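Trimeric intracellular cation channel type 1B.2 (Caenorhabditis elegans, PDB 5EIK) forms a homotrimeric potassium channel of intracellular membranes, binds phosphatidylinositol 4,5-bisphosphate, and may supply counter-ion current during calcium release. Local coordinates at residues G20-Q23 and K24-L27; C62-S65 and C66-S70; D219-Y222 and L223-G227. All blocks are in the same frame, centred on the assembly; numbering follows the deposited sequence.

Contact 1 of 3, residues G20-Q23 and K24-L27; sequences GYVQ and KLKL. With DMU (decyl-beta-D-maltopyranoside), chain K.
The backbone oxygen of Tyr-21 receives two amides from Lys-24 and Leu-25. The sounder bond comes from Lys-24 N to Tyr-21 O, 3.1 Å long at 147°; the one from Leu-25 N to the same oxygen is weak. Leu-25 N is better directed at Val-22 O, 3.2 Å away with an angle of 152°, whereas the bond from Lys-24 N to Gly-20 O is again weak. The better bonds therefore span three residues rather than four, a 3-10-type tightening where helix 11-24 runs into the loop before helix 30-47, on a side of the membrane inferred to be lumenal. Bent at chi2 (54°), the Lys-24 chain folds back so that its CD lies 3.1 Å from Gly-20 O. Leu-25 spreads its two methyls over different partners: CD2 comes obliquely to the phenol of Tyr-21, 3.8 Å from CZ, while CD1 approaches Val-22 CG1 at 4.2 Å. Val-22 also packs on Val-132 of helix 120-148, and Leu-25 on Phe-31. A decyl maltoside lies alongside, accepting from Lys-26 N at its O55 (2.9 Å) and donating from O49 to Lys-26 O (2.8 Å). Its O6 is modelled at covalent distance from the Tyr-21 ring, an implausible length for a non-bonded detergent, so that approach is doubtful.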
loop_
_atom_site.group_PDB
_atom_site.type_symbol
_atom_site.label_atom_id
_atom_site.label_comp_id
_atom_site.label_asym_id
_atom_site.label_seq_id
_atom_site.Cartn_x
_atom_site.Cartn_y
_atom_site.Cartn_z
ATOM N N GLY A 20 -3.987 5.068 37.866
ATOM C CA GLY A 20 -5.385 5.132 37.483
ATOM C C GLY A 20 -5.659 6.548 37.027
ATOM O O GLY A 20 -6.474 6.799 36.140
ATOM N N TYR A 21 -4.944 7.478 37.645
ATOM C CA TYR A 21 -5.080 8.888 37.339
ATOM C C TYR A 21 -4.749 9.175 35.877
ATOM O O TYR A 21 -5.583 9.682 35.123
ATOM C CB TYR A 21 -4.149 9.693 38.245
ATOM C CG TYR A 21 -3.984 11.114 37.794
ATOM C CD1 TYR A 21 -5.069 11.975 37.776
ATOM C CD2 TYR A 21 -2.752 11.589 37.336
ATOM C CE1 TYR A 21 -4.941 13.263 37.314
ATOM C CE2 TYR A 21 -2.613 12.892 36.868
ATOM C CZ TYR A 21 -3.715 13.723 36.860
ATOM O OH TYR A 21 -3.599 15.014 36.400
ATOM N N VAL A 22 -3.517 8.855 35.496
ATOM C CA VAL A 22 -3.051 9.073 34.138
ATOM C C VAL A 22 -3.949 8.364 33.137
ATOM O O VAL A 22 -4.310 8.928 32.109
ATOM C CB VAL A 22 -1.606 8.568 33.966
ATOM C CG1 VAL A 22 -1.206 8.616 32.504
ATOM C CG2 VAL A 22 -0.664 9.422 34.793
ATOM N N GLN A 23 -4.319 7.130 33.453
ATOM C CA GLN A 23 -5.162 6.335 32.578
ATOM C C GLN A 23 -6.558 6.910 32.325
ATOM O O GLN A 23 -7.206 6.558 31.340
ATOM C CB GLN A 23 -5.274 4.917 33.131
ATOM C CG GLN A 23 -6.164 3.999 32.319
ATOM C CD GLN A 23 -5.913 2.536 32.617
ATOM O OE1 GLN A 23 -5.885 2.124 33.778
ATOM N NE2 GLN A 23 -5.734 1.739 31.568
ATOM N N LYS A 24 -7.020 7.796 33.199
ATOM C CA LYS A 24 -8.345 8.392 33.032
ATOM C C LYS A 24 -8.316 9.797 32.429
ATOM O O LYS A 24 -9.365 10.369 32.129
ATOM C CB LYS A 24 -9.081 8.428 34.377
ATOM C CG LYS A 24 -9.877 7.165 34.696
ATOM C CD LYS A 24 -9.023 5.907 34.615
ATOM C CE LYS A 24 -9.819 4.668 34.999
ATOM N NZ LYS A 24 -10.261 4.704 36.422
ATOM N N LEU A 25 -7.120 10.348 32.257
ATOM C CA LEU A 25 -6.963 11.682 31.687
ATOM C C LEU A 25 -7.720 11.838 30.377
ATOM O O LEU A 25 -7.601 11.002 29.484
ATOM C CB LEU A 25 -5.490 11.970 31.427
ATOM C CG LEU A 25 -4.613 12.240 32.636
ATOM C CD1 LEU A 25 -3.155 12.271 32.211
ATOM C CD2 LEU A 25 -5.026 13.564 33.269
ATOM N N LYS A 26 -8.499 12.908 30.260
ATOM C CA LYS A 26 -9.234 13.160 29.027
ATOM C C LYS A 26 -8.232 13.749 28.027
ATOM O O LYS A 26 -7.812 14.904 28.148
ATOM C CB LYS A 26 -10.385 14.139 29.267
ATOM C CG LYS A 26 -11.243 14.352 28.032
ATOM C CD LYS A 26 -11.876 13.045 27.578
ATOM C CE LYS A 26 -12.008 12.985 26.061
ATOM N NZ LYS A 26 -10.678 12.901 25.385
ATOM N N LEU A 27 -7.851 12.935 27.048
ATOM C CA LEU A 27 -6.871 13.324 26.038
ATOM C C LEU A 27 -7.260 14.522 25.180
ATOM O O LEU A 27 -6.420 15.369 24.866
ATOM C CB LEU A 27 -6.552 12.117 25.160
ATOM C CG LEU A 27 -6.026 10.929 25.977
ATOM C CD1 LEU A 27 -5.639 9.804 25.045
ATOM C CD2 LEU A 27 -4.822 11.362 26.807
HETATM C C1 DMU K . -6.970 16.716 31.363
HETATM C C2 DMU K . -8.163 16.516 32.334
HETATM C C3 DMU K . -7.704 16.733 33.862
HETATM C C4 DMU K . -6.857 17.985 33.966
HETATM O O5 DMU K . -5.706 17.878 33.118
HETATM C C6 DMU K . -6.143 17.970 31.746
HETATM O O7 DMU K . -8.893 16.998 34.885
HETATM O O16 DMU K . -4.997 18.061 30.884
HETATM C C18 DMU K . -4.619 19.443 30.813
HETATM C C19 DMU K . -3.387 19.568 29.912
HETATM C C22 DMU K . -2.507 20.717 30.385
HETATM C C25 DMU K . -1.055 20.252 30.367
HETATM C C28 DMU K . -0.174 21.364 30.938
HETATM C C31 DMU K . 1.297 21.064 30.649
HETATM C C34 DMU K . 1.721 21.795 29.368
HETATM C C37 DMU K . 3.239 22.024 29.374
HETATM C C40 DMU K . 3.779 21.921 27.942
HETATM C C43 DMU K . 3.743 23.306 27.283
HETATM O O49 DMU K . -7.484 16.892 30.042
HETATM O O55 DMU K . -8.676 15.182 32.128
HETATM C C57 DMU K . -6.404 18.167 35.414
HETATM O O61 DMU K . -5.829 19.465 35.580
HETATM C C5 DMU K . -10.756 15.658 35.676
HETATM C C7 DMU K . -10.688 15.980 37.177
HETATM C C8 DMU K . -9.808 15.050 37.915
HETATM C C9 DMU K . -8.397 15.056 37.283
HETATM O O1 DMU K . -8.473 14.751 35.910
HETATM C C10 DMU K . -9.346 15.628 35.102
HETATM O O2 DMU K . -9.706 15.470 39.224
HETATM O O3 DMU K . -11.526 16.573 34.970
HETATM O O4 DMU K . -12.021 15.913 37.760
HETATM C C11 DMU K . -7.434 14.108 37.999
HETATM O O6 DMU K . -6.110 14.236 37.478
HETATM O O HOH W 1 -6.796 8.644 29.240
#

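Contact 2 of 3, residues C62-S65 and C66-S70; sequences CWLS and CMLMS. With DMU (decyl-beta-D-maltopyranoside), chain M.
Trp-63 holds CG opposite its backbone N (chi1 170°), and Met-67 holds CG opposite its carbonyl carbon (chi1 -67°); these torsions lead the indole and the thioether toward each other across one helical turn. Met-67 CG lies over one face of the indole, toward its rim, with CG 3.5 Å from the centroid of the five-membered ring and 29° off the normal, a CH-pi contact. Further along, SD sits obliquely 4.3 Å from the same centroid, a Met-aromatic contact. The side chains cross at about a right angle, and the fit is tight: Trp-63 CE2 to Met-67 CG is 3.2 Å. One step round the helix, Leu-64 CD1 meets Leu-68 CG at 4.0 Å. The backbone beneath is regular alpha helix, with Leu-68 N bonded to Leu-64 O at 2.9 Å. At its end Cys-66 O is gripped from opposite faces by Ser-70 N and Ser-70 OG, each at 2.8 Å. This is the first helical piece, 59-70, of the discontinuous transmembrane span 58-82. Trp-63 NE1 is hydrogen-bonded to Ser-99 OG, the indole meets Trp-102 edge-to-face, and it packs on Leu-154 of a second subunit. Were Trp-63 replaced by an alanine, Met-67 CG and SD would probably lose their aromatic surface and Ser-99 its indole partner. Leu-64 and Leu-68 touch a phosphatidylinositol 4,5-bisphosphate lipid, and decyl maltoside C34 comes 3.6 Å from Trp-63 CE3: almost wholly apolar chemistry, implying cohesion by dispersion and shape, with the buried indole N-H satisfied from a neighbouring helix.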
loop_
_atom_site.group_PDB
_atom_site.type_symbol
_atom_site.label_atom_id
_atom_site.label_comp_id
_atom_site.label_asym_id
_atom_site.label_seq_id
_atom_site.Cartn_x
_atom_site.Cartn_y
_atom_site.Cartn_z
ATOM N N CYS A 62 0.081 20.091 1.711
ATOM C CA CYS A 62 0.686 20.263 3.018
ATOM C C CYS A 62 -0.301 19.802 4.097
ATOM O O CYS A 62 0.061 19.046 4.999
ATOM C CB CYS A 62 1.061 21.733 3.237
ATOM S SG CYS A 62 1.953 22.045 4.788
ATOM N N TRP A 63 -1.547 20.254 4.001
ATOM C CA TRP A 63 -2.548 19.852 4.975
ATOM C C TRP A 63 -2.665 18.328 5.016
ATOM O O TRP A 63 -2.712 17.733 6.091
ATOM C CB TRP A 63 -3.912 20.444 4.622
ATOM C CG TRP A 63 -5.032 19.882 5.436
ATOM C CD1 TRP A 63 -5.377 20.232 6.712
ATOM C CD2 TRP A 63 -5.922 18.820 5.056
ATOM N NE1 TRP A 63 -6.423 19.454 7.151
ATOM C CE2 TRP A 63 -6.778 18.580 6.158
ATOM C CE3 TRP A 63 -6.078 18.046 3.895
ATOM C CZ2 TRP A 63 -7.778 17.596 6.135
ATOM C CZ3 TRP A 63 -7.079 17.058 3.867
ATOM C CH2 TRP A 63 -7.913 16.846 4.985
ATOM N N LEU A 64 -2.705 17.708 3.840
ATOM C CA LEU A 64 -2.831 16.264 3.727
ATOM C C LEU A 64 -1.650 15.538 4.361
ATOM O O LEU A 64 -1.828 14.568 5.092
ATOM C CB LEU A 64 -2.950 15.849 2.257
ATOM C CG LEU A 64 -3.078 14.338 2.056
ATOM C CD1 LEU A 64 -4.339 13.852 2.736
ATOM C CD2 LEU A 64 -3.105 14.004 0.583
ATOM N N SER A 65 -0.443 16.006 4.071
ATOM C CA SER A 65 0.745 15.397 4.640
ATOM C C SER A 65 0.659 15.378 6.165
ATOM O O SER A 65 1.052 14.404 6.800
ATOM C CB SER A 65 1.992 16.168 4.210
ATOM O OG SER A 65 2.123 16.166 2.804
ATOM N N CYS A 66 0.136 16.445 6.755
ATOM C CA CYS A 66 0.039 16.500 8.204
ATOM C C CYS A 66 -1.093 15.650 8.771
ATOM O O CYS A 66 -0.950 15.050 9.835
ATOM C CB CYS A 66 -0.101 17.957 8.666
ATOM S SG CYS A 66 1.447 18.887 8.528
ATOM N N MET A 67 -2.219 15.587 8.074
ATOM C CA MET A 67 -3.317 14.780 8.570
ATOM C C MET A 67 -2.921 13.300 8.527
ATOM O O MET A 67 -3.203 12.545 9.463
ATOM C CB MET A 67 -4.578 15.011 7.733
ATOM C CG MET A 67 -5.169 16.402 7.868
ATOM S SD MET A 67 -5.621 16.879 9.578
ATOM C CE MET A 67 -4.113 17.752 10.114
ATOM N N LEU A 68 -2.252 12.886 7.451
ATOM C CA LEU A 68 -1.852 11.488 7.331
ATOM C C LEU A 68 -0.929 11.074 8.462
ATOM O O LEU A 68 -1.053 9.979 9.006
ATOM C CB LEU A 68 -1.168 11.213 5.988
ATOM C CG LEU A 68 -2.065 11.288 4.751
ATOM C CD1 LEU A 68 -1.393 10.557 3.605
ATOM C CD2 LEU A 68 -3.421 10.662 5.047
ATOM N N MET A 69 -0.004 11.957 8.811
ATOM C CA MET A 69 0.937 11.675 9.877
ATOM C C MET A 69 0.267 11.798 11.245
ATOM O O MET A 69 0.560 11.034 12.156
ATOM C CB MET A 69 2.125 12.632 9.796
ATOM C CG MET A 69 3.075 12.342 8.657
ATOM S SD MET A 69 3.850 10.722 8.834
ATOM C CE MET A 69 4.958 11.054 10.186
ATOM N N SER A 70 -0.642 12.754 11.378
ATOM C CA SER A 70 -1.313 12.976 12.643
ATOM C C SER A 70 -2.172 11.806 13.052
ATOM O O SER A 70 -2.365 11.563 14.240
ATOM C CB SER A 70 -2.171 14.239 12.576
ATOM O OG SER A 70 -1.350 15.398 12.614
HETATM C C1 DMU M . -1.012 18.875 -5.102
HETATM C C2 DMU M . 0.090 18.808 -6.182
HETATM C C3 DMU M . 1.454 18.411 -5.528
HETATM C C4 DMU M . 1.272 17.152 -4.635
HETATM O O5 DMU M . 0.184 17.308 -3.677
HETATM C C6 DMU M . -1.087 17.541 -4.334
HETATM O O7 DMU M . 2.455 18.095 -6.546
HETATM O O16 DMU M . -2.127 17.630 -3.340
HETATM C C18 DMU M . -2.812 16.365 -3.293
HETATM C C19 DMU M . -3.762 16.336 -2.085
HETATM C C22 DMU M . -4.984 17.213 -2.348
HETATM C C25 DMU M . -5.632 17.602 -1.018
HETATM C C28 DMU M . -7.024 16.945 -0.892
HETATM C C31 DMU M . -8.097 17.961 -0.446
HETATM C C34 DMU M . -7.645 18.784 0.780
HETATM C C37 DMU M . -8.636 19.940 1.000
HETATM C C40 DMU M . -9.873 19.419 1.760
HETATM C C43 DMU M . -10.572 20.579 2.470
HETATM O O49 DMU M . -2.282 19.153 -5.730
HETATM O O55 DMU M . 0.207 20.114 -6.770
HETATM C C57 DMU M . 2.578 16.892 -3.875
HETATM O O61 DMU M . 2.598 15.536 -3.437
HETATM C C5 DMU M . 3.999 18.964 -8.133
HETATM C C7 DMU M . 5.063 17.876 -7.906
HETATM C C8 DMU M . 5.891 18.215 -6.709
HETATM C C9 DMU M . 5.068 18.556 -5.492
HETATM O O1 DMU M . 4.040 19.554 -5.740
HETATM C C10 DMU M . 3.154 19.213 -6.898
HETATM O O2 DMU M . 6.813 17.237 -6.535
HETATM O O3 DMU M . 3.121 18.628 -9.162
HETATM O O4 DMU M . 5.827 17.705 -9.120
HETATM C C11 DMU M . 5.951 18.907 -4.360
HETATM O O6 DMU M . 5.226 19.106 -3.129
#

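Contact 3 of 3, residues D219-Y222 and L223-G227; sequences DLVY and LCVVG
Regular alpha-helical bonding joins 219-222 to 223-227, seen most plainly where Val-226 N points at Tyr-222 O over 3.0 Å with an N-H to acceptor angle of 179°. Val-225 N to Val-221 O is similarly sound at 2.9 Å, while the bond from Leu-223 N to Asp-219 O is weak. Upon this backbone the clearest side-chain meeting pairs Tyr-222 with Val-226. With CG opposite the backbone N (chi1 -162°), the tyrosine ring is placed on the side of Val-226; it projects outward from the helix, and its CE2 comes within 3.6 Å of Val-226 CG2, the methyl approaching obliquely. That same CG2 lies 3.2 Å from Tyr-222 O, close against the carbonyl that accepts Val-226 N. These are i to i+4 contacts within transmembrane helix 7, which runs from 218 to 238. Tyr-222 packs on Val-22 of helix 11-24 and on Thr-135 and His-136 of helix 120-148; Val-221 meets Val-204 of helix 194-209, and Val-225 bridges the two sides, touching Ala-201 and Phe-205 of helix 194-209 as well as Thr-135. Between themselves those two valines meet loosely, Val-221 CG1 to Val-225 CG2 being 4.2 Å, though Val-225 CG2 also rests 3.3 Å from Val-221 O. Further on, Gly-227 N bonds to Leu-223 O at 2.8 Å, and a beta carbon on that glycine would be crowded by the same oxygen.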
loop_
_atom_site.group_PDB
_atom_site.type_symbol
_atom_site.label_atom_id
_atom_site.label_comp_id
_atom_site.label_asym_id
_atom_site.label_seq_id
_atom_site.Cartn_x
_atom_site.Cartn_y
_atom_site.Cartn_z
ATOM N N ASP A 219 -3.206 -0.826 36.964
ATOM C CA ASP A 219 -2.980 0.614 37.027
ATOM C C ASP A 219 -1.527 0.949 37.320
ATOM O O ASP A 219 -1.057 2.038 36.999
ATOM C CB ASP A 219 -3.878 1.272 38.079
ATOM C CG ASP A 219 -5.250 1.635 37.532
ATOM O OD1 ASP A 219 -5.321 2.144 36.393
ATOM O OD2 ASP A 219 -6.256 1.427 38.245
ATOM N N LEU A 220 -0.815 0.013 37.934
ATOM C CA LEU A 220 0.588 0.223 38.252
ATOM C C LEU A 220 1.433 -0.079 37.017
ATOM O O LEU A 220 2.413 0.612 36.740
ATOM C CB LEU A 220 1.007 -0.683 39.410
ATOM C CG LEU A 220 2.476 -0.612 39.830
ATOM C CD1 LEU A 220 2.833 0.803 40.293
ATOM C CD2 LEU A 220 2.719 -1.627 40.939
ATOM N N VAL A 221 1.049 -1.121 36.283
ATOM C CA VAL A 221 1.761 -1.497 35.070
ATOM C C VAL A 221 1.614 -0.336 34.098
ATOM O O VAL A 221 2.571 0.080 33.445
ATOM C CB VAL A 221 1.160 -2.776 34.422
ATOM C CG1 VAL A 221 1.717 -2.961 33.026
ATOM C CG2 VAL A 221 1.492 -3.998 35.267
ATOM N N TYR A 222 0.403 0.195 34.026
ATOM C CA TYR A 222 0.139 1.313 33.145
ATOM C C TYR A 222 1.100 2.455 33.453
ATOM O O TYR A 222 1.686 3.054 32.546
ATOM C CB TYR A 222 -1.289 1.810 33.318
ATOM C CG TYR A 222 -1.749 2.649 32.156
ATOM C CD1 TYR A 222 -2.291 2.050 31.019
ATOM C CD2 TYR A 222 -1.605 4.037 32.167
ATOM C CE1 TYR A 222 -2.680 2.814 29.916
ATOM C CE2 TYR A 222 -1.991 4.809 31.069
ATOM C CZ TYR A 222 -2.529 4.189 29.949
ATOM O OH TYR A 222 -2.925 4.922 28.863
ATOM N N LEU A 223 1.258 2.750 34.739
ATOM C CA LEU A 223 2.142 3.823 35.162
ATOM C C LEU A 223 3.561 3.562 34.688
ATOM O O LEU A 223 4.243 4.478 34.216
ATOM C CB LEU A 223 2.133 3.961 36.681
ATOM C CG LEU A 223 2.833 5.226 37.174
ATOM C CD1 LEU A 223 2.056 6.447 36.690
ATOM C CD2 LEU A 223 2.916 5.213 38.687
ATOM N N CYS A 224 4.006 2.315 34.813
ATOM C CA CYS A 224 5.350 1.955 34.383
ATOM C C CYS A 224 5.527 2.129 32.881
ATOM O O CYS A 224 6.553 2.646 32.436
ATOM C CB CYS A 224 5.680 0.512 34.768
ATOM S SG CYS A 224 5.906 0.292 36.531
ATOM N N VAL A 225 4.533 1.701 32.104
ATOM C CA VAL A 225 4.618 1.832 30.655
ATOM C C VAL A 225 4.757 3.297 30.276
ATOM O O VAL A 225 5.669 3.672 29.538
ATOM C CB VAL A 225 3.386 1.251 29.951
ATOM C CG1 VAL A 225 3.485 1.489 28.452
ATOM C CG2 VAL A 225 3.297 -0.234 30.226
ATOM N N VAL A 226 3.853 4.127 30.783
ATOM C CA VAL A 226 3.914 5.555 30.505
ATOM C C VAL A 226 5.275 6.097 30.961
ATOM O O VAL A 226 5.938 6.848 30.242
ATOM C CB VAL A 226 2.798 6.309 31.252
ATOM C CG1 VAL A 226 2.876 7.790 30.956
ATOM C CG2 VAL A 226 1.450 5.777 30.824
ATOM N N GLY A 227 5.685 5.695 32.159
ATOM C CA GLY A 227 6.954 6.139 32.701
ATOM C C GLY A 227 8.118 5.825 31.792
ATOM O O GLY A 227 8.977 6.674 31.559
#

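Following the chain, contact 1 comes first, at the end of helix 11-24, then contact 2 in helix 59-70, and last contact 3 near the start of helix 218-238. Each joins adjoining segments, so none closes a long loop, and the three run in series without nesting or crossing. Space reunites the first and last: contacts 1 and 3 have centres about 11 Å apart and touch, with Val-22 CG1 4.1 Å from Tyr-222 CE2, tying the N-terminal helix to transmembrane helix 7. Contact 2 lies across the chain's centre, its centre about 27 Å from that of contact 1 and 30 Å from that of contact 3.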